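TRAP dicarboxylate transporter, DctP subunit (Anaerococcus prevoti, PDB 4N91) binds D-glucuronate, in both alpha and beta anomers, and probably delivers it to a TRAP membrane transporter as the extracytoplasmic solute-binding subunit. Local coordinates at residues K59-Y64 with D258-E264; I108-L114 with F324-Q329; H123-D127 with Y331-Y335. All coordinates share one frame; numbering follows the deposited sequence.

Contact 1 of 3, residues K59-Y64 with D258-E264; sequences KLGDKY and DRKVFDE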
loop_
_atom_site.group_PDB
_atom_site.type_symbol
_atom_site.label_atom_id
_atom_site.label_comp_id
_atom_site.label_asym_id
_atom_site.label_seq_id
_atom_site.Cartn_x
_atom_site.Cartn_y
_atom_site.Cartn_z
ATOM N N LYS A 59 7.655 6.980 -26.797
ATOM C CA LYS A 59 8.145 5.910 -27.670
ATOM C C LYS A 59 7.070 5.416 -28.639
ATOM O O LYS A 59 7.383 4.965 -29.741
ATOM C CB LYS A 59 8.674 4.720 -26.862
ATOM C CG LYS A 59 9.655 5.084 -25.744
ATOM C CD LYS A 59 11.042 4.498 -25.957
ATOM C CE LYS A 59 10.997 2.973 -26.043
ATOM N NZ LYS A 59 12.339 2.310 -25.973
ATOM N N LEU A 60 5.814 5.509 -28.223
ATOM C CA LEU A 60 4.692 4.866 -28.897
ATOM C C LEU A 60 3.427 5.746 -28.869
ATOM O O LEU A 60 2.306 5.226 -28.830
ATOM C CB LEU A 60 4.367 3.576 -28.151
ATOM C CG LEU A 60 4.897 2.217 -28.588
ATOM C CD1 LEU A 60 6.312 2.249 -29.086
ATOM C CD2 LEU A 60 4.764 1.288 -27.398
ATOM N N GLY A 61 3.590 7.065 -28.865
ATOM C CA GLY A 61 2.453 7.960 -28.678
ATOM C C GLY A 61 1.472 8.008 -29.840
ATOM O O GLY A 61 0.294 8.339 -29.660
ATOM N N ASP A 62 1.943 7.692 -31.040
ATOM C CA ASP A 62 1.046 7.616 -32.187
ATOM C C ASP A 62 0.002 6.515 -31.982
ATOM O O ASP A 62 -1.041 6.519 -32.634
ATOM C CB ASP A 62 1.828 7.336 -33.477
ATOM C CG ASP A 62 2.639 8.531 -33.946
ATOM O OD1 ASP A 62 2.330 9.669 -33.529
ATOM O OD2 ASP A 62 3.583 8.334 -34.744
ATOM N N LYS A 63 0.288 5.577 -31.079
ATOM C CA LYS A 63 -0.500 4.352 -30.965
ATOM C C LYS A 63 -1.314 4.249 -29.680
ATOM O O LYS A 63 -2.403 3.676 -29.674
ATOM C CB LYS A 63 0.431 3.147 -31.041
ATOM C CG LYS A 63 -0.283 1.826 -31.190
ATOM C CD LYS A 63 0.706 0.710 -31.503
ATOM C CE LYS A 63 0.012 -0.634 -31.657
ATOM N NZ LYS A 63 0.996 -1.719 -31.941
ATOM N N TYR A 64 -0.773 4.766 -28.584
ATOM C CA TYR A 64 -1.453 4.664 -27.307
ATOM C C TYR A 64 -1.652 6.029 -26.677
ATOM O O TYR A 64 -0.759 6.875 -26.692
ATOM C CB TYR A 64 -0.669 3.772 -26.337
ATOM C CG TYR A 64 -0.478 2.341 -26.791
ATOM C CD1 TYR A 64 -1.476 1.393 -26.621
ATOM C CD2 TYR A 64 0.707 1.938 -27.387
ATOM C CE1 TYR A 64 -1.298 0.079 -27.034
ATOM C CE2 TYR A 64 0.892 0.636 -27.803
ATOM C CZ TYR A 64 -0.112 -0.290 -27.628
ATOM O OH TYR A 64 0.081 -1.589 -28.042
ATOM N N ASP A 258 5.826 -3.507 -28.132
ATOM C CA ASP A 258 5.018 -2.658 -27.267
ATOM C C ASP A 258 5.160 -3.077 -25.803
ATOM O O ASP A 258 5.274 -2.231 -24.911
ATOM C CB ASP A 258 3.555 -2.717 -27.676
ATOM C CG ASP A 258 3.312 -2.131 -29.043
ATOM O OD1 ASP A 258 4.298 -1.866 -29.753
ATOM O OD2 ASP A 258 2.136 -1.938 -29.408
ATOM N N ARG A 259 5.128 -4.381 -25.559
ATOM C CA ARG A 259 5.277 -4.926 -24.214
ATOM C C ARG A 259 6.605 -4.485 -23.614
ATOM O O ARG A 259 6.685 -4.173 -22.433
ATOM C CB ARG A 259 5.213 -6.451 -24.233
ATOM C CG ARG A 259 5.447 -7.107 -22.879
ATOM C CD ARG A 259 4.374 -6.694 -21.876
ATOM N NE ARG A 259 4.605 -7.265 -20.551
ATOM C CZ ARG A 259 4.277 -8.507 -20.199
ATOM N NH1 ARG A 259 3.686 -9.323 -21.065
ATOM N NH2 ARG A 259 4.530 -8.929 -18.964
ATOM N N LYS A 260 7.653 -4.467 -24.426
ATOM C CA LYS A 260 8.957 -4.066 -23.916
ATOM C C LYS A 260 8.923 -2.614 -23.430
ATOM O O LYS A 260 9.484 -2.280 -22.382
ATOM C CB LYS A 260 10.038 -4.284 -24.973
ATOM C CG LYS A 260 10.385 -5.754 -25.094
ATOM C CD LYS A 260 11.220 -6.043 -26.316
ATOM C CE LYS A 260 11.790 -7.443 -26.253
ATOM N NZ LYS A 260 12.262 -7.879 -27.590
ATOM N N VAL A 261 8.220 -1.763 -24.167
ATOM C CA VAL A 261 8.120 -0.357 -23.799
ATOM C C VAL A 261 7.279 -0.199 -22.535
ATOM O O VAL A 261 7.655 0.537 -21.621
ATOM C CB VAL A 261 7.553 0.498 -24.937
ATOM C CG1 VAL A 261 7.273 1.906 -24.450
ATOM C CG2 VAL A 261 8.531 0.496 -26.142
ATOM N N PHE A 262 6.140 -0.879 -22.464
ATOM C CA PHE A 262 5.356 -0.812 -21.229
ATOM C C PHE A 262 6.143 -1.305 -20.028
ATOM O O PHE A 262 6.058 -0.702 -18.947
ATOM C CB PHE A 262 4.033 -1.573 -21.359
ATOM C CG PHE A 262 2.955 -0.769 -21.986
ATOM C CD1 PHE A 262 2.108 -0.013 -21.213
ATOM C CD2 PHE A 262 2.798 -0.747 -23.361
ATOM C CE1 PHE A 262 1.114 0.727 -21.796
ATOM C CE2 PHE A 262 1.807 0.000 -23.941
ATOM C CZ PHE A 262 0.979 0.744 -23.166
ATOM N N ASP A 263 6.911 -2.376 -20.196
ATOM C CA ASP A 263 7.694 -2.920 -19.091
ATOM C C ASP A 263 8.737 -1.897 -18.609
ATOM O O ASP A 263 8.929 -1.704 -17.409
ATOM C CB ASP A 263 8.370 -4.241 -19.491
ATOM C CG ASP A 263 7.379 -5.405 -19.617
ATOM O OD1 ASP A 263 6.193 -5.242 -19.273
ATOM O OD2 ASP A 263 7.794 -6.497 -20.062
ATOM N N GLU A 264 9.400 -1.242 -19.553
ATOM C CA GLU A 264 10.366 -0.194 -19.229
ATOM C C GLU A 264 9.647 0.933 -18.503
ATOM O O GLU A 264 10.153 1.496 -17.518
ATOM C CB GLU A 264 11.035 0.331 -20.503
ATOM C CG GLU A 264 11.994 -0.637 -21.174
ATOM C CD GLU A 264 12.413 -0.194 -22.594
ATOM O OE1 GLU A 264 11.642 0.536 -23.265
ATOM O OE2 GLU A 264 13.520 -0.579 -23.042
#
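Asp258 and Tyr64 meet with their flat groups almost perpendicular: the carboxylate sits at the phenol ring's edge, its plane turned 82° from that of the ring. The Tyr64 hydroxyl donates to OD2 of Asp258 in a very short hydrogen bond, OH to OD2 2.5 Å. The same oxygen takes the ammonium of Lys63, whose extended chain crosses the Asp258 side chain at about a right angle and brings NZ to 2.8 Å from Asp258 OD2, on the syn side. Two donors thus grip one oxygen of a buried acid, probably favouring its ionised form. The Tyr64 ring is sandwiched between CG of Lys63 on one face and the edge of Phe262 on the other, the latter a T-shaped pair with centroids 5.2 Å apart and planes at 90°. These residues tie the turn between helix 44-60 and edge strand 64-69 to the first turns of helix 256-290. One turn further along that helix, Val261 meets Leu60 tip to tip, CD2 of Leu60 3.8 Å from CB of Val261. Lys59 bends at chi2 (-117°) and chi3, laying CE tightly against Val261 CG2; its NZ then makes a weak, 3.3 Å salt bridge to Glu264 OE1, also bonded to Tyr55.

Contact 2 of 3, residues I108-L114 with F324-Q329; sequences IFNLPYL and FYDAIQ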
loop_
_atom_site.group_PDB
_atom_site.type_symbol
_atom_site.label_atom_id
_atom_site.label_comp_id
_atom_site.label_asym_id
_atom_site.label_seq_id
_atom_site.Cartn_x
_atom_site.Cartn_y
_atom_site.Cartn_z
ATOM N N ILE A 108 1.597 -12.456 2.446
ATOM C CA ILE A 108 2.979 -12.398 2.927
ATOM C C ILE A 108 3.424 -10.975 3.306
ATOM O O ILE A 108 4.013 -10.763 4.378
ATOM C CB ILE A 108 3.963 -13.057 1.914
ATOM C CG1 ILE A 108 5.395 -13.062 2.450
ATOM C CG2 ILE A 108 3.937 -12.380 0.547
ATOM C CD1 ILE A 108 5.593 -13.896 3.647
ATOM N N PHE A 109 3.144 -10.011 2.442
ATOM C CA PHE A 109 3.614 -8.636 2.698
ATOM C C PHE A 109 2.694 -7.838 3.631
ATOM O O PHE A 109 2.966 -6.674 3.915
ATOM C CB PHE A 109 3.817 -7.855 1.405
ATOM C CG PHE A 109 4.735 -8.516 0.426
ATOM C CD1 PHE A 109 5.976 -8.994 0.816
ATOM C CD2 PHE A 109 4.358 -8.666 -0.894
ATOM C CE1 PHE A 109 6.801 -9.600 -0.105
ATOM C CE2 PHE A 109 5.196 -9.280 -1.809
ATOM C CZ PHE A 109 6.398 -9.757 -1.409
ATOM N N ASN A 110 1.616 -8.452 4.094
ATOM C CA ASN A 110 0.721 -7.826 5.083
ATOM C C ASN A 110 1.034 -8.218 6.523
ATOM O O ASN A 110 0.391 -7.731 7.454
ATOM C CB ASN A 110 -0.735 -8.163 4.768
ATOM C CG ASN A 110 -1.171 -7.585 3.441
ATOM O OD1 ASN A 110 -0.638 -6.558 3.014
ATOM N ND2 ASN A 110 -2.091 -8.258 2.762
ATOM N N LEU A 111 2.033 -9.073 6.719
ATOM C CA LEU A 111 2.398 -9.502 8.064
ATOM C C LEU A 111 2.972 -8.326 8.855
ATOM O O LEU A 111 3.822 -7.612 8.359
ATOM C CB LEU A 111 3.434 -10.629 8.007
ATOM C CG LEU A 111 2.948 -11.942 7.385
ATOM C CD1 LEU A 111 4.096 -12.953 7.287
ATOM C CD2 LEU A 111 1.800 -12.497 8.205
ATOM N N PRO A 112 2.519 -8.134 10.097
ATOM C CA PRO A 112 3.086 -7.087 10.945
ATOM C C PRO A 112 4.519 -7.390 11.364
ATOM O O PRO A 112 4.884 -8.565 11.572
ATOM C CB PRO A 112 2.182 -7.100 12.182
ATOM C CG PRO A 112 0.994 -7.909 11.807
ATOM C CD PRO A 112 1.432 -8.862 10.767
ATOM N N TYR A 113 5.316 -6.329 11.457
ATOM C CA TYR A 113 6.688 -6.412 11.927
ATOM C C TYR A 113 7.458 -7.475 11.173
ATOM O O TYR A 113 8.195 -8.274 11.754
ATOM C CB TYR A 113 6.701 -6.645 13.432
ATOM C CG TYR A 113 6.063 -5.495 14.154
ATOM C CD1 TYR A 113 6.678 -4.254 14.182
ATOM C CD2 TYR A 113 4.829 -5.622 14.767
ATOM C CE1 TYR A 113 6.094 -3.184 14.825
ATOM C CE2 TYR A 113 4.239 -4.567 15.412
ATOM C CZ TYR A 113 4.869 -3.342 15.430
ATOM O OH TYR A 113 4.269 -2.265 16.059
ATOM N N LEU A 114 7.293 -7.445 9.860
ATOM C CA LEU A 114 7.904 -8.423 8.985
ATOM C C LEU A 114 9.296 -7.975 8.602
ATOM O O LEU A 114 10.236 -8.775 8.618
ATOM C CB LEU A 114 7.044 -8.614 7.735
ATOM C CG LEU A 114 7.651 -9.481 6.646
ATOM C CD1 LEU A 114 7.822 -10.904 7.168
ATOM C CD2 LEU A 114 6.763 -9.433 5.412
ATOM N N PHE A 324 8.971 -17.818 1.137
ATOM C CA PHE A 324 9.057 -16.368 0.970
ATOM C C PHE A 324 9.494 -15.715 2.276
ATOM O O PHE A 324 10.371 -14.841 2.302
ATOM C CB PHE A 324 7.716 -15.789 0.513
ATOM C CG PHE A 324 7.285 -16.296 -0.829
ATOM C CD1 PHE A 324 7.771 -15.722 -1.994
ATOM C CD2 PHE A 324 6.422 -17.369 -0.928
ATOM C CE1 PHE A 324 7.376 -16.188 -3.227
ATOM C CE2 PHE A 324 6.036 -17.851 -2.159
ATOM C CZ PHE A 324 6.527 -17.271 -3.312
ATOM N N TYR A 325 8.875 -16.152 3.365
ATOM C CA TYR A 325 9.265 -15.684 4.693
ATOM C C TYR A 325 10.738 -15.950 4.975
ATOM O O TYR A 325 11.428 -15.065 5.476
ATOM C CB TYR A 325 8.390 -16.348 5.743
ATOM C CG TYR A 325 8.544 -15.795 7.140
ATOM C CD1 TYR A 325 7.889 -14.631 7.527
ATOM C CD2 TYR A 325 9.299 -16.459 8.082
ATOM C CE1 TYR A 325 8.011 -14.138 8.822
ATOM C CE2 TYR A 325 9.423 -15.976 9.375
ATOM C CZ TYR A 325 8.784 -14.834 9.740
ATOM O OH TYR A 325 8.950 -14.389 11.039
ATOM N N ASP A 326 11.223 -17.155 4.633
ATOM C CA ASP A 326 12.649 -17.487 4.810
ATOM C C ASP A 326 13.546 -16.517 4.056
ATOM O O ASP A 326 14.571 -16.064 4.580
ATOM C CB ASP A 326 12.966 -18.899 4.324
ATOM C CG ASP A 326 12.292 -19.974 5.145
ATOM O OD1 ASP A 326 11.913 -19.718 6.307
ATOM O OD2 ASP A 326 12.140 -21.086 4.608
ATOM N N ALA A 327 13.168 -16.215 2.821
ATOM C CA ALA A 327 13.968 -15.355 1.975
ATOM C C ALA A 327 13.989 -13.946 2.543
ATOM O O ALA A 327 15.013 -13.274 2.527
ATOM C CB ALA A 327 13.427 -15.363 0.549
ATOM N N ILE A 328 12.844 -13.501 3.049
ATOM C CA ILE A 328 12.746 -12.180 3.680
ATOM C C ILE A 328 13.665 -12.103 4.897
ATOM O O ILE A 328 14.338 -11.090 5.124
ATOM C CB ILE A 328 11.294 -11.874 4.049
ATOM C CG1 ILE A 328 10.497 -11.621 2.772
ATOM C CG2 ILE A 328 11.203 -10.682 4.999
ATOM C CD1 ILE A 328 9.009 -11.571 2.977
ATOM N N GLN A 329 13.721 -13.181 5.670
ATOM C CA GLN A 329 14.609 -13.196 6.824
ATOM C C GLN A 329 16.069 -13.018 6.438
ATOM O O GLN A 329 16.836 -12.396 7.177
ATOM C CB GLN A 329 14.444 -14.462 7.666
ATOM C CG GLN A 329 13.053 -14.601 8.285
ATOM C CD GLN A 329 12.557 -13.332 8.979
ATOM O OE1 GLN A 329 13.322 -12.604 9.607
ATOM N NE2 GLN A 329 11.275 -13.067 8.863
HETATM O O HOH W 1 10.293 -10.959 10.360
#
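Ile328 is the bump on which this contact turns. From helix 322-334 it pushes its CD1 methyl into a hollow walled by Ile108, Phe109 and Leu114. Ile108 comes at it tip to tip, CG1 to CD1 of Ile328 3.9 Å, while Leu114 crosses it at about a right angle and brings CD2 to the same methyl. The Phe109 ring closes the hollow more distantly, meeting CD1 obliquely, and its own face is filled by CG2 of Ile108 over the ring centre.

A second bump comes from the loop. With CG of Leu114 anti to its backbone N (chi1 173°), the branch turns toward the helix, and its CD1 fits between the Tyr325 ring, 3.6 Å away at CE1, and CG2 of Ile328, 4.0 Å away. Leu114 and Tyr325 slide past each other in opposite directions, and Leu111 CD1 touches the same ring at CD1 of Tyr325. At the other end, CG1 of Ile108 lies across CB of Phe324.

No direct hydrogen bond links the two segments. A water joins them instead, donating to Leu114 O (2.8 Å) and accepting from Gln329 NE2 (2.8 Å), with Gln329 OE1 held by Asn332. The arrangement is a ridge of helix side chains, spaced three and four residues apart, fitted against an irregular loop: the C-terminal helix of this periplasmic-binding-protein fold packs on the segment leading into helix 118-125.

Contact 3 of 3, residues H123-D127 with Y331-Y335; sequences HVMDD and YNEEY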
loop_
_atom_site.group_PDB
_atom_site.type_symbol
_atom_site.label_atom_id
_atom_site.label_comp_id
_atom_site.label_asym_id
_atom_site.label_seq_id
_atom_site.Cartn_x
_atom_site.Cartn_y
_atom_site.Cartn_z
ATOM N N HIS A 123 14.771 -4.047 -0.677
ATOM C CA HIS A 123 15.519 -5.091 -1.357
ATOM C C HIS A 123 14.646 -6.307 -1.619
ATOM O O HIS A 123 14.776 -6.940 -2.659
ATOM C CB HIS A 123 16.762 -5.480 -0.566
ATOM C CG HIS A 123 17.909 -4.546 -0.784
ATOM N ND1 HIS A 123 18.129 -3.435 0.003
ATOM C CD2 HIS A 123 18.873 -4.534 -1.734
ATOM C CE1 HIS A 123 19.200 -2.795 -0.436
ATOM N NE2 HIS A 123 19.667 -3.440 -1.491
ATOM N N VAL A 124 13.769 -6.623 -0.671
ATOM C CA VAL A 124 12.796 -7.686 -0.867
ATOM C C VAL A 124 11.895 -7.418 -2.070
ATOM O O VAL A 124 11.739 -8.288 -2.925
ATOM C CB VAL A 124 11.958 -7.948 0.413
ATOM C CG1 VAL A 124 10.718 -8.791 0.109
ATOM C CG2 VAL A 124 12.826 -8.644 1.459
HETATM N N MSE A 125 11.331 -6.212 -2.162
HETATM C CA MSE A 125 10.369 -5.881 -3.204
HETATM C C MSE A 125 11.053 -5.803 -4.568
HETATM O O MSE A 125 10.387 -5.936 -5.598
HETATM C CB MSE A 125 9.666 -4.551 -2.879
HETATM C CG MSE A 125 8.868 -4.562 -1.593
HETATM SE SE MSE A 125 7.613 -6.064 -1.440
HETATM C CE MSE A 125 6.529 -5.750 -3.069
ATOM N N ASP A 126 12.371 -5.588 -4.566
ATOM C CA ASP A 126 13.143 -5.496 -5.800
ATOM C C ASP A 126 13.729 -6.864 -6.208
ATOM O O ASP A 126 14.412 -6.960 -7.210
ATOM C CB ASP A 126 14.285 -4.489 -5.653
ATOM C CG ASP A 126 13.820 -3.052 -5.745
ATOM O OD1 ASP A 126 12.732 -2.805 -6.314
ATOM O OD2 ASP A 126 14.556 -2.173 -5.266
ATOM N N ASP A 127 13.478 -7.895 -5.413
ATOM C CA ASP A 127 13.996 -9.235 -5.714
ATOM C C ASP A 127 12.962 -10.027 -6.517
ATOM O O ASP A 127 11.951 -10.463 -5.986
ATOM C CB ASP A 127 14.344 -9.968 -4.423
ATOM C CG ASP A 127 15.069 -11.310 -4.670
ATOM O OD1 ASP A 127 14.943 -11.891 -5.764
ATOM O OD2 ASP A 127 15.749 -11.790 -3.749
ATOM N N TYR A 331 17.164 -11.206 4.015
ATOM C CA TYR A 331 17.317 -9.784 3.790
ATOM C C TYR A 331 17.293 -9.023 5.109
ATOM O O TYR A 331 17.990 -8.019 5.258
ATOM C CB TYR A 331 16.255 -9.251 2.846
ATOM C CG TYR A 331 16.590 -9.491 1.402
ATOM C CD1 TYR A 331 17.612 -8.778 0.786
ATOM C CD2 TYR A 331 15.883 -10.418 0.651
ATOM C CE1 TYR A 331 17.913 -8.980 -0.534
ATOM C CE2 TYR A 331 16.177 -10.624 -0.666
ATOM C CZ TYR A 331 17.196 -9.899 -1.255
ATOM O OH TYR A 331 17.497 -10.112 -2.575
ATOM N N ASN A 332 16.496 -9.487 6.069
ATOM C CA ASN A 332 16.463 -8.829 7.378
ATOM C C ASN A 332 17.836 -8.914 8.032
ATOM O O ASN A 332 18.282 -7.981 8.695
ATOM C CB ASN A 332 15.401 -9.445 8.295
ATOM C CG ASN A 332 13.998 -8.955 7.978
ATOM O OD1 ASN A 332 13.810 -7.898 7.375
ATOM N ND2 ASN A 332 12.994 -9.736 8.382
ATOM N N GLU A 333 18.499 -10.046 7.833
ATOM C CA GLU A 333 19.839 -10.253 8.398
ATOM C C GLU A 333 20.903 -9.389 7.720
ATOM O O GLU A 333 21.812 -8.873 8.372
ATOM C CB GLU A 333 20.223 -11.730 8.278
ATOM C CG GLU A 333 19.418 -12.635 9.189
ATOM C CD GLU A 333 19.398 -14.081 8.716
ATOM O OE1 GLU A 333 20.393 -14.520 8.094
ATOM O OE2 GLU A 333 18.385 -14.774 8.964
ATOM N N GLU A 334 20.786 -9.248 6.409
ATOM C CA GLU A 334 21.714 -8.450 5.617
ATOM C C GLU A 334 21.511 -6.948 5.848
ATOM O O GLU A 334 22.466 -6.171 5.800
ATOM C CB GLU A 334 21.539 -8.794 4.138
ATOM C CG GLU A 334 22.485 -8.065 3.195
ATOM C CD GLU A 334 22.409 -8.584 1.763
ATOM O OE1 GLU A 334 21.604 -9.511 1.500
ATOM O OE2 GLU A 334 23.160 -8.058 0.906
ATOM N N TYR A 335 20.271 -6.534 6.098
ATOM C CA TYR A 335 19.966 -5.114 6.309
ATOM C C TYR A 335 19.175 -4.912 7.590
ATOM O O TYR A 335 17.979 -4.615 7.558
ATOM C CB TYR A 335 19.176 -4.562 5.125
ATOM C CG TYR A 335 19.885 -4.723 3.807
ATOM C CD1 TYR A 335 20.874 -3.831 3.413
ATOM C CD2 TYR A 335 19.587 -5.782 2.964
ATOM C CE1 TYR A 335 21.532 -3.985 2.209
ATOM C CE2 TYR A 335 20.233 -5.940 1.761
ATOM C CZ TYR A 335 21.210 -5.035 1.388
ATOM O OH TYR A 335 21.845 -5.196 0.179
HETATM O O HOH W 2 17.015 -7.072 -4.102
#
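Tyr331 opens the segment 331-335, its ring laid against His123 and Val124, which both come from the same side of the ring plane, with Asp127 OD2 at its edge. CB of His123 touches the ring at CD1 of Tyr331, 3.7 Å away, and CG2 of Val124 meets it obliquely at CD2, 3.6 Å away. The phenol hydroxyl donates to Asp127, Tyr331 OH to OD2 2.7 Å, approaching from above the carboxylate plane, 42° out of it. Asp127 is the N-cap of helix 128-135: with CG anti to the backbone N (chi1 -172°), its other oxygen, OD1, caps the backbone N of Glu129. One carboxylate therefore serves both a helix start and the C-terminal helix. A water donates to His123 O and, weakly, to the Tyr331 hydroxyl. A phenylalanine here would probably leave Asp127 OD2 without its donor from helix 322-334 and the water on His123 O without its weak second partner. In the fold, the last turn of helix 322-334 here closes over the junction between helices 118-125 and 128-135. Next in sequence, Asn332 takes no part in touching 123-127; its OD1 bonds to Ala116 N. Glu334 lays its CG over one face of the Tyr335 ring. On the opposite face of Tyr335, the first residue to leave helical geometry, His123 makes an offset stack, with centroids 4.1 Å apart and planes at 11°; ND1 of His123 is bonded to Glu119 O.

In the fold
Contacts 2 and 3 are neighbours on one helix, 322-334, with centres 10 Å apart. They join directly: Asn332 ND2 lies 2.9 Å from Leu114 O, a probable hydrogen bond, Phe109 CE1 packs 3.9 Å from the selenium of Met125, and Val124 CG1 rests on both Ile328 and Phe109, so the two are continuous. Contact 1 stands apart, its nearest atoms about 17 Å from contact 2 and about 12 Å from contact 3. For contact 2, the Phe109 side chain is about 10 Å from those of Asp242 and Arg154, both glucuronate-binding, and about 13 Å from the bound alpha-D-glucuronate. Contacts 1 and 3 lie away from the binding residues.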